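PDB 7KR6: glycoside hydrolase family 16 protein from Bacteroides ovatus, which probably hydrolyses internal glycosidic bonds of mixed-linkage beta-glucans, and here carries a fluorinated sugar inhibitor covalently bound in its active-site cleft. Local coordinates for residues N43-K48 with S81-T86; N92-G97 with T248-L253; G143-M148 with N206-S211. The protein carries 1 engineered substitution. All coordinates share one frame; numbering follows the deposited sequence.

Overall arrangement
The chain folds as the beta-sandwich jelly roll of family 16, and the three contacts lie in different parts of it. Contact 3 joins strand 144-150, which carries the labelled Glu-144, to strand 207-212 behind it, so its packing lies behind the strand that holds the bound sugar, with the Ile-145 side chain about 12 Å from a bound glucose. Contacts 1 and 2 sit on the neighbouring strands 80-90 and 93-107; their centres are 24 Å apart, yet their segments touch where Thr-86 packs against Ser-96. Contacts 2 and 3 lie on opposite sides of the chain's centre, 29 Å apart between centres. Along the chain, contact 1 closes first, and contact 3 is nested within the long excursion that contact 2 closes.

Contact 1 (N43-K48 with S81-T86); sequences NFFDEK and SVLILT
In the jelly-roll sandwich of family 16, the loop between strands 38-40 and 51-52 runs beside strand 80-90, and Asn-43 and Phe-45 meet Ser-81 and Leu-83 there. The touching parts run almost alongside each other, 25° apart, but they do not pair as strands: the CA atoms of Asn-43 and Ser-81 are 5.3 Å apart, and the gap widens to 7.6 Å between the CA atoms of Phe-45 and Leu-83. What joins them is mainly side-chain packing.

At the polar end, Ser-81 directs its CB at the loop. Ser-81 OG lies 3.5 Å from Asn-43 CA, while the Asn-43 amide oxygen OD1 comes back to within 3.5 Å of Ser-81 CB. The hydroxyl is hydrogen-bonded to the carbonyl of Phe-42, so the serine holds on to the loop one residue upstream of Asn-43. A water lies between the segments, 2.5 Å from Asn-43 O, short for a hydrogen bond, and only weakly bonded to Ser-81 OG at 3.4 Å.

Further along, the packing becomes apolar. Phe-45 has CG anti to the backbone N (chi1 -171°), a setting that turns the ring towards the strand. Val-74 and Ile-99 also pack on this ring, and Lys-52 makes a cation-pi contact with it. Leu-83 itself is buried against Val-72, Ile-99 and Ile-266, and the loop therefore closes over a margin of the core that several strands share. Farther on, an Asx turn bends the loop through Asp-46 OD1 and Lys-48 N. Across the contact the ring offers Leu-83 its edge and not its face: the leucine methyl CD1 sits near the ring plane, 4.2 Å from Phe-45 CD1.

Contact 2 (N92-G97 with T248-L253); sequences NKIYSG and TDINKL
Asn-251 N donates to Asp-249 OD1 at 2.9 Å (160°), and the Asx turn so closed brackets Ile-250, the residue that meets Asn-92 and Ile-94 across the contact. The donor comes in from above the carboxylate plane, 62° out of it. Residues 250-252 form a short 3-10 turn that overlaps it, with Leu-253 N bonded to Ile-250 O, and it brings Leu-253 round to Ile-94.

Ile-250 is fully stretched, CG1 anti to the backbone N (chi1 -163°), which carries CD1 right up to the other backbone, 3.1 Å from Asn-92 O. The same methyl lies 3.7 Å from Asn-92 CB, the two side chains meeting at about a right angle. The amide oxygen of Asn-92 is taken up by Arg-89, on which Ile-250 also packs.

Ile-94 slides past Ile-250 in the opposite direction, CD1 to CD1 at 3.9 Å. With Leu-253 it meets tip to tip: Ile-94 CD1 and Leu-253 CD2 are 3.3 Å apart, tighter than usual for carbons. Val-240 backs both. This is plain apolar packing in a beta-sandwich, a loop between strands 232-240 and 261-271 closing over the start of strand 93-107.

Contact 3 (G143-M148 with N206-S211); sequences GEIDIM and NNLTIS. With G2F (2-deoxy-2-fluoro-alpha-D-glucopyranose), chain C.
Ile-145, with CG1 anti to its carbonyl carbon (chi1 -51°) and the chain beyond extended (chi2 168°), reaches straight for Leu-208, which is set in the same way, and the two meet tip to tip with Ile-145 CD1 3.9 Å from Leu-208 CD2. Two residues on, the gamma methyl of Ile-210, CG2, lies against backbone, 3.5 Å from Ile-147 O, a carbonyl that also has a weak hydrogen bond from Thr-167 OG1. The Ile-147 side chain joins in more loosely, CG2 to Ile-210 CG1 at 4.3 Å. All four residues are buried, in the core between the two layers of the sandwich.

Alternation along the strand puts Glu-144 and Asp-146 on the other face, in the cleft. Ile-147 and Met-148 both sit opposite Phe-129 in a classic beta bulge, consistent with the laminarinase-like branch of family 16. Glu-144, bent at chi2, delivers OE1 to C1 of the fluorinated glucose G2F, where a covalent bond of 1.4 Å is formed. Asp-146 OD2 stands 3.5 Å from the ring oxygen O5. An alpha-linked glycosyl ester on Glu-144 marks it as the nucleophile of a retaining mechanism, and the fluorine at C2 probably explains why this intermediate, normally short-lived, persists.

Contact 1 (N43-K48 with S81-T86)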
loop_
_atom_site.group_PDB
_atom_site.type_symbol
_atom_site.label_atom_id
_atom_site.label_comp_id
_atom_site.label_asym_id
_atom_site.label_seq_id
_atom_site.Cartn_x
_atom_site.Cartn_y
_atom_site.Cartn_z
ATOM N N ASN A 43 7.208 23.009 -26.055
ATOM C CA ASN A 43 7.346 23.319 -27.497
ATOM C C ASN A 43 8.634 22.692 -28.018
ATOM O O ASN A 43 8.801 22.571 -29.237
ATOM C CB ASN A 43 7.325 24.817 -27.714
ATOM C CG ASN A 43 5.967 25.405 -27.438
ATOM O OD1 ASN A 43 4.951 24.819 -27.784
ATOM N ND2 ASN A 43 5.935 26.546 -26.797
ATOM N N PHE A 44 9.551 22.352 -27.116
ATOM C CA PHE A 44 10.813 21.651 -27.398
ATOM C C PHE A 44 11.275 20.995 -26.103
ATOM O O PHE A 44 10.727 21.309 -25.033
ATOM C CB PHE A 44 11.887 22.616 -27.943
ATOM C CG PHE A 44 12.395 23.637 -26.972
ATOM C CD1 PHE A 44 11.606 24.713 -26.656
ATOM C CD2 PHE A 44 13.651 23.516 -26.391
ATOM C CE1 PHE A 44 12.031 25.681 -25.758
ATOM C CE2 PHE A 44 14.049 24.448 -25.445
ATOM C CZ PHE A 44 13.249 25.534 -25.153
ATOM N N PHE A 45 12.220 20.085 -26.247
ATOM C CA PHE A 45 12.865 19.372 -25.121
ATOM C C PHE A 45 14.019 20.245 -24.639
ATOM O O PHE A 45 15.086 20.328 -25.299
ATOM C CB PHE A 45 13.346 17.992 -25.508
ATOM C CG PHE A 45 13.788 17.209 -24.304
ATOM C CD1 PHE A 45 12.832 16.651 -23.469
ATOM C CD2 PHE A 45 15.122 17.101 -23.961
ATOM C CE1 PHE A 45 13.223 15.941 -22.352
ATOM C CE2 PHE A 45 15.501 16.416 -22.822
ATOM C CZ PHE A 45 14.540 15.833 -22.026
ATOM N N ASP A 46 13.833 20.845 -23.475
ATOM C CA ASP A 46 14.794 21.817 -22.890
ATOM C C ASP A 46 15.785 21.101 -21.981
ATOM O O ASP A 46 15.437 20.811 -20.801
ATOM C CB ASP A 46 14.045 22.938 -22.219
ATOM C CG ASP A 46 14.953 24.028 -21.660
ATOM O OD1 ASP A 46 16.193 23.884 -21.737
ATOM O OD2 ASP A 46 14.396 25.001 -21.205
ATOM N N GLU A 47 16.980 20.821 -22.494
ATOM C CA GLU A 47 18.078 20.140 -21.782
ATOM C C GLU A 47 18.598 20.996 -20.621
ATOM O O GLU A 47 19.283 20.423 -19.802
ATOM C CB GLU A 47 19.158 19.735 -22.780
ATOM C CG GLU A 47 18.617 18.761 -23.806
ATOM C CD GLU A 47 19.610 18.255 -24.829
ATOM O OE1 GLU A 47 20.619 18.932 -25.031
ATOM O OE2 GLU A 47 19.346 17.189 -25.415
ATOM N N LYS A 48 18.211 22.259 -20.483
ATOM C CA LYS A 48 18.601 23.076 -19.301
ATOM C C LYS A 48 17.653 22.781 -18.133
ATOM O O LYS A 48 17.928 23.200 -17.028
ATOM C CB LYS A 48 18.575 24.566 -19.613
ATOM C CG LYS A 48 19.526 24.986 -20.735
ATOM C CD LYS A 48 19.681 26.488 -20.823
ATOM C CE LYS A 48 20.833 26.911 -21.717
ATOM N NZ LYS A 48 20.496 26.739 -23.154
ATOM N N SER A 81 1.498 21.006 -28.539
ATOM C CA SER A 81 2.900 20.556 -28.481
ATOM C C SER A 81 3.099 19.932 -27.108
ATOM O O SER A 81 2.789 20.588 -26.128
ATOM C CB SER A 81 3.946 21.633 -28.741
ATOM O OG SER A 81 5.220 21.009 -28.972
ATOM N N VAL A 82 3.551 18.700 -27.087
ATOM C CA VAL A 82 3.541 17.888 -25.824
ATOM C C VAL A 82 4.840 17.103 -25.689
ATOM O O VAL A 82 5.488 16.695 -26.677
ATOM C CB VAL A 82 2.319 16.938 -25.806
ATOM C CG1 VAL A 82 1.042 17.714 -25.971
ATOM C CG2 VAL A 82 2.445 15.861 -26.856
ATOM N N LEU A 83 5.193 16.797 -24.460
ATOM C CA LEU A 83 6.201 15.768 -24.168
ATOM C C LEU A 83 5.556 14.387 -24.406
ATOM O O LEU A 83 4.468 14.138 -23.892
ATOM C CB LEU A 83 6.690 15.924 -22.717
ATOM C CG LEU A 83 7.665 14.857 -22.218
ATOM C CD1 LEU A 83 9.039 15.006 -22.856
ATOM C CD2 LEU A 83 7.744 14.927 -20.689
ATOM N N ILE A 84 6.276 13.490 -25.074
ATOM C CA ILE A 84 5.766 12.128 -25.401
ATOM C C ILE A 84 6.709 11.104 -24.806
ATOM O O ILE A 84 7.895 11.017 -25.178
ATOM C CB ILE A 84 5.590 11.927 -26.915
ATOM C CG1 ILE A 84 4.808 13.065 -27.554
ATOM C CG2 ILE A 84 4.943 10.585 -27.205
ATOM C CD1 ILE A 84 4.828 13.013 -29.064
ATOM N N LEU A 85 6.204 10.315 -23.858
ATOM C CA LEU A 85 6.894 9.095 -23.425
ATOM C C LEU A 85 6.241 7.899 -24.130
ATOM O O LEU A 85 5.012 7.669 -23.930
ATOM C CB LEU A 85 6.798 8.946 -21.908
ATOM C CG LEU A 85 7.195 10.187 -21.112
ATOM C CD1 LEU A 85 6.959 9.979 -19.631
ATOM C CD2 LEU A 85 8.648 10.592 -21.371
ATOM N N THR A 86 7.050 7.155 -24.863
ATOM C CA THR A 86 6.554 6.035 -25.704
ATOM C C THR A 86 7.046 4.708 -25.175
ATOM O O THR A 86 8.243 4.466 -25.097
ATOM C CB THR A 86 7.016 6.196 -27.155
ATOM O OG1 THR A 86 6.522 7.463 -27.600
ATOM C CG2 THR A 86 6.497 5.036 -27.990
HETATM O O HOH W 1 7.281 22.400 -31.269
#

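Contact 2 (N92-G97 with T248-L253)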
loop_
_atom_site.group_PDB
_atom_site.type_symbol
_atom_site.label_atom_id
_atom_site.label_comp_id
_atom_site.label_asym_id
_atom_site.label_seq_id
_atom_site.Cartn_x
_atom_site.Cartn_y
_atom_site.Cartn_z
ATOM N N ASN A 92 10.466 -9.761 -27.204
ATOM C CA ASN A 92 10.271 -9.797 -25.735
ATOM C C ASN A 92 11.075 -8.656 -25.110
ATOM O O ASN A 92 11.188 -8.676 -23.876
ATOM C CB ASN A 92 10.635 -11.150 -25.115
ATOM C CG ASN A 92 9.644 -12.250 -25.468
ATOM O OD1 ASN A 92 8.425 -12.028 -25.569
ATOM N ND2 ASN A 92 10.170 -13.450 -25.655
ATOM N N LYS A 93 11.552 -7.712 -25.915
ATOM C CA LYS A 93 12.249 -6.498 -25.392
ATOM C C LYS A 93 11.213 -5.375 -25.281
ATOM O O LYS A 93 10.438 -5.137 -26.235
ATOM C CB LYS A 93 13.409 -6.071 -26.287
ATOM C CG LYS A 93 14.623 -7.010 -26.312
ATOM C CD LYS A 93 15.116 -7.476 -24.961
ATOM C CE LYS A 93 16.118 -8.615 -25.040
ATOM N NZ LYS A 93 17.133 -8.387 -26.102
ATOM N N ILE A 94 11.262 -4.658 -24.153
ATOM C CA ILE A 94 10.380 -3.500 -23.904
ATOM C C ILE A 94 11.223 -2.248 -23.599
ATOM O O ILE A 94 12.197 -2.355 -22.877
ATOM C CB ILE A 94 9.356 -3.835 -22.805
ATOM C CG1 ILE A 94 8.430 -4.965 -23.299
ATOM C CG2 ILE A 94 8.540 -2.618 -22.447
ATOM C CD1 ILE A 94 7.564 -5.504 -22.210
ATOM N N TYR A 95 10.834 -1.145 -24.208
ATOM C CA TYR A 95 11.521 0.169 -24.101
ATOM C C TYR A 95 10.512 1.230 -23.725
ATOM O O TYR A 95 9.397 1.210 -24.223
ATOM C CB TYR A 95 12.145 0.525 -25.445
ATOM C CG TYR A 95 13.024 -0.571 -25.973
ATOM C CD1 TYR A 95 14.335 -0.683 -25.544
ATOM C CD2 TYR A 95 12.528 -1.524 -26.855
ATOM C CE1 TYR A 95 15.161 -1.683 -26.009
ATOM C CE2 TYR A 95 13.344 -2.546 -27.316
ATOM C CZ TYR A 95 14.668 -2.608 -26.903
ATOM O OH TYR A 95 15.506 -3.607 -27.314
ATOM N N SER A 96 10.917 2.214 -22.931
ATOM C CA SER A 96 10.028 3.345 -22.632
ATOM C C SER A 96 10.887 4.527 -22.209
ATOM O O SER A 96 12.105 4.452 -22.384
ATOM C CB SER A 96 9.013 2.963 -21.562
ATOM O OG SER A 96 7.992 3.934 -21.496
ATOM N N GLY A 97 10.227 5.594 -21.775
ATOM C CA GLY A 97 10.897 6.857 -21.444
ATOM C C GLY A 97 10.638 7.375 -20.061
ATOM O O GLY A 97 9.547 7.134 -19.456
ATOM N N THR A 248 5.495 -9.047 -13.305
ATOM C CA THR A 248 6.969 -8.991 -13.261
ATOM C C THR A 248 7.546 -10.012 -14.239
ATOM O O THR A 248 8.717 -10.143 -14.276
ATOM C CB THR A 248 7.489 -9.161 -11.828
ATOM O OG1 THR A 248 7.037 -10.407 -11.287
ATOM C CG2 THR A 248 6.988 -8.047 -10.927
ATOM N N ASP A 249 6.708 -10.614 -15.086
ATOM C CA ASP A 249 7.118 -11.641 -16.078
ATOM C C ASP A 249 6.439 -11.243 -17.371
ATOM O O ASP A 249 5.218 -10.979 -17.337
ATOM C CB ASP A 249 6.747 -13.027 -15.549
ATOM C CG ASP A 249 6.770 -14.184 -16.536
ATOM O OD1 ASP A 249 7.273 -14.010 -17.693
ATOM O OD2 ASP A 249 6.276 -15.271 -16.118
ATOM N N ILE A 250 7.211 -11.112 -18.442
ATOM C CA ILE A 250 6.659 -10.705 -19.752
ATOM C C ILE A 250 5.539 -11.668 -20.167
ATOM O O ILE A 250 4.649 -11.219 -20.908
ATOM C CB ILE A 250 7.756 -10.591 -20.828
ATOM C CG1 ILE A 250 7.233 -9.776 -22.021
ATOM C CG2 ILE A 250 8.323 -11.965 -21.169
ATOM C CD1 ILE A 250 8.302 -9.306 -22.968
ATOM N N ASN A 251 5.560 -12.919 -19.712
ATOM C CA ASN A 251 4.481 -13.904 -20.040
ATOM C C ASN A 251 3.144 -13.517 -19.413
ATOM O O ASN A 251 2.114 -14.107 -19.766
ATOM C CB ASN A 251 4.831 -15.305 -19.551
ATOM C CG ASN A 251 5.797 -15.988 -20.473
ATOM O OD1 ASN A 251 5.942 -15.569 -21.615
ATOM N ND2 ASN A 251 6.476 -17.007 -19.968
ATOM N N LYS A 252 3.119 -12.551 -18.500
ATOM C CA LYS A 252 1.872 -12.101 -17.849
ATOM C C LYS A 252 1.508 -10.682 -18.313
ATOM O O LYS A 252 0.494 -10.153 -17.831
ATOM C CB LYS A 252 2.005 -12.168 -16.326
ATOM C CG LYS A 252 2.500 -13.492 -15.797
ATOM C CD LYS A 252 1.510 -14.637 -16.064
ATOM C CE LYS A 252 2.012 -15.974 -15.583
ATOM N NZ LYS A 252 1.138 -17.064 -16.103
ATOM N N LEU A 253 2.276 -10.088 -19.216
ATOM C CA LEU A 253 2.005 -8.725 -19.722
ATOM C C LEU A 253 0.872 -8.841 -20.740
ATOM O O LEU A 253 0.956 -9.695 -21.629
ATOM C CB LEU A 253 3.293 -8.123 -20.274
ATOM C CG LEU A 253 3.203 -6.641 -20.627
ATOM C CD1 LEU A 253 3.090 -5.806 -19.361
ATOM C CD2 LEU A 253 4.411 -6.226 -21.426
#

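Contact 3 (G143-M148 with N206-S211)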
loop_
_atom_site.group_PDB
_atom_site.type_symbol
_atom_site.label_atom_id
_atom_site.label_comp_id
_atom_site.label_asym_id
_atom_site.label_seq_id
_atom_site.Cartn_x
_atom_site.Cartn_y
_atom_site.Cartn_z
ATOM N N GLY A 143 13.750 11.335 -0.078
ATOM C CA GLY A 143 12.305 11.599 -0.049
ATOM C C GLY A 143 11.711 11.419 -1.434
ATOM O O GLY A 143 12.373 11.688 -2.452
ATOM N N GLU A 144 10.481 10.920 -1.491
ATOM C CA GLU A 144 9.769 10.741 -2.756
ATOM C C GLU A 144 8.298 11.116 -2.528
ATOM O O GLU A 144 7.687 10.667 -1.496
ATOM C CB GLU A 144 9.863 9.305 -3.248
ATOM C CG GLU A 144 9.531 9.112 -4.702
ATOM C CD GLU A 144 8.400 8.143 -4.973
ATOM O OE1 GLU A 144 8.634 7.157 -5.710
ATOM O OE2 GLU A 144 7.305 8.329 -4.376
ATOM N N ILE A 145 7.764 11.915 -3.435
ATOM C CA ILE A 145 6.308 12.223 -3.504
ATOM C C ILE A 145 5.809 11.656 -4.816
ATOM O O ILE A 145 6.259 12.100 -5.867
ATOM C CB ILE A 145 5.994 13.717 -3.400
ATOM C CG1 ILE A 145 6.666 14.365 -2.192
ATOM C CG2 ILE A 145 4.498 13.882 -3.380
ATOM C CD1 ILE A 145 6.610 15.859 -2.249
ATOM N N ASP A 146 4.933 10.665 -4.726
ATOM C CA ASP A 146 4.255 10.094 -5.899
ATOM C C ASP A 146 2.938 10.842 -6.012
ATOM O O ASP A 146 2.000 10.494 -5.320
ATOM C CB ASP A 146 4.189 8.590 -5.798
ATOM C CG ASP A 146 3.721 7.906 -7.038
ATOM O OD1 ASP A 146 3.723 8.565 -8.121
ATOM O OD2 ASP A 146 3.480 6.648 -6.875
ATOM N N ILE A 147 2.891 11.853 -6.885
ATOM C CA ILE A 147 1.700 12.727 -6.979
ATOM C C ILE A 147 0.557 11.881 -7.566
ATOM O O ILE A 147 -0.551 11.858 -7.013
ATOM C CB ILE A 147 1.957 13.986 -7.820
ATOM C CG1 ILE A 147 3.029 14.878 -7.194
ATOM C CG2 ILE A 147 0.664 14.749 -8.029
ATOM C CD1 ILE A 147 3.511 15.959 -8.101
ATOM N N MET A 148 0.867 11.201 -8.647
ATOM C CA MET A 148 -0.123 10.320 -9.301
ATOM C C MET A 148 0.630 9.145 -9.894
ATOM O O MET A 148 1.668 9.320 -10.509
ATOM C CB MET A 148 -0.859 11.106 -10.393
ATOM C CG MET A 148 -1.784 10.301 -11.338
ATOM S SD MET A 148 -0.957 9.365 -12.638
ATOM C CE MET A 148 -0.397 10.669 -13.737
ATOM N N ASN A 206 2.895 21.935 6.475
ATOM C CA ASN A 206 2.012 20.997 7.182
ATOM C C ASN A 206 1.518 19.875 6.269
ATOM O O ASN A 206 1.412 18.761 6.751
ATOM C CB ASN A 206 0.830 21.729 7.803
ATOM C CG ASN A 206 1.292 22.653 8.909
ATOM O OD1 ASN A 206 0.979 23.843 8.906
ATOM N ND2 ASN A 206 2.181 22.164 9.745
ATOM N N ASN A 207 1.196 20.180 5.021
ATOM C CA ASN A 207 0.398 19.267 4.159
ATOM C C ASN A 207 0.927 19.144 2.744
ATOM O O ASN A 207 1.400 20.118 2.115
ATOM C CB ASN A 207 -1.049 19.747 4.091
ATOM C CG ASN A 207 -1.720 19.759 5.450
ATOM O OD1 ASN A 207 -2.182 20.818 5.910
ATOM N ND2 ASN A 207 -1.792 18.619 6.086
ATOM N N LEU A 208 0.797 17.917 2.215
ATOM C CA LEU A 208 0.878 17.632 0.773
ATOM C C LEU A 208 -0.537 17.275 0.328
ATOM O O LEU A 208 -1.070 16.301 0.871
ATOM C CB LEU A 208 1.826 16.453 0.562
ATOM C CG LEU A 208 3.291 16.735 0.850
ATOM C CD1 LEU A 208 4.066 15.441 0.789
ATOM C CD2 LEU A 208 3.883 17.752 -0.125
ATOM N N THR A 209 -1.144 18.052 -0.559
ATOM C CA THR A 209 -2.525 17.785 -1.000
ATOM C C THR A 209 -2.515 17.570 -2.488
ATOM O O THR A 209 -2.089 18.465 -3.236
ATOM C CB THR A 209 -3.475 18.910 -0.622
ATOM O OG1 THR A 209 -3.464 18.963 0.789
ATOM C CG2 THR A 209 -4.859 18.691 -1.212
ATOM N N ILE A 210 -2.960 16.394 -2.922
ATOM C CA ILE A 210 -3.108 16.023 -4.332
ATOM C C ILE A 210 -4.528 16.335 -4.811
ATOM O O ILE A 210 -5.482 15.957 -4.100
ATOM C CB ILE A 210 -2.725 14.533 -4.535
ATOM C CG1 ILE A 210 -1.244 14.241 -4.232
ATOM C CG2 ILE A 210 -3.032 14.158 -5.950
ATOM C CD1 ILE A 210 -0.917 14.049 -2.783
ATOM N N SER A 211 -4.624 17.007 -5.958
ATOM C CA SER A 211 -5.897 17.242 -6.677
ATOM C C SER A 211 -5.844 16.666 -8.085
ATOM O O SER A 211 -4.764 16.640 -8.717
ATOM C CB SER A 211 -6.287 18.730 -6.686
ATOM O OG SER A 211 -6.352 19.279 -5.375
HETATM C C1 G2F C . 7.698 6.099 -5.901
HETATM C C2 G2F C . 8.492 4.844 -5.784
HETATM C C3 G2F C . 9.419 4.657 -6.967
HETATM C C4 G2F C . 8.574 4.624 -8.215
HETATM C C5 G2F C . 7.836 5.997 -8.291
HETATM C C6 G2F C . 6.987 6.250 -9.515
HETATM O O3 G2F C . 10.189 3.470 -6.806
HETATM O O4 G2F C . 9.466 4.382 -9.360
HETATM O O5 G2F C . 6.990 6.221 -7.145
HETATM O O6 G2F C . 6.072 5.112 -9.732
HETATM F F2 G2F C . 9.150 4.839 -4.516
#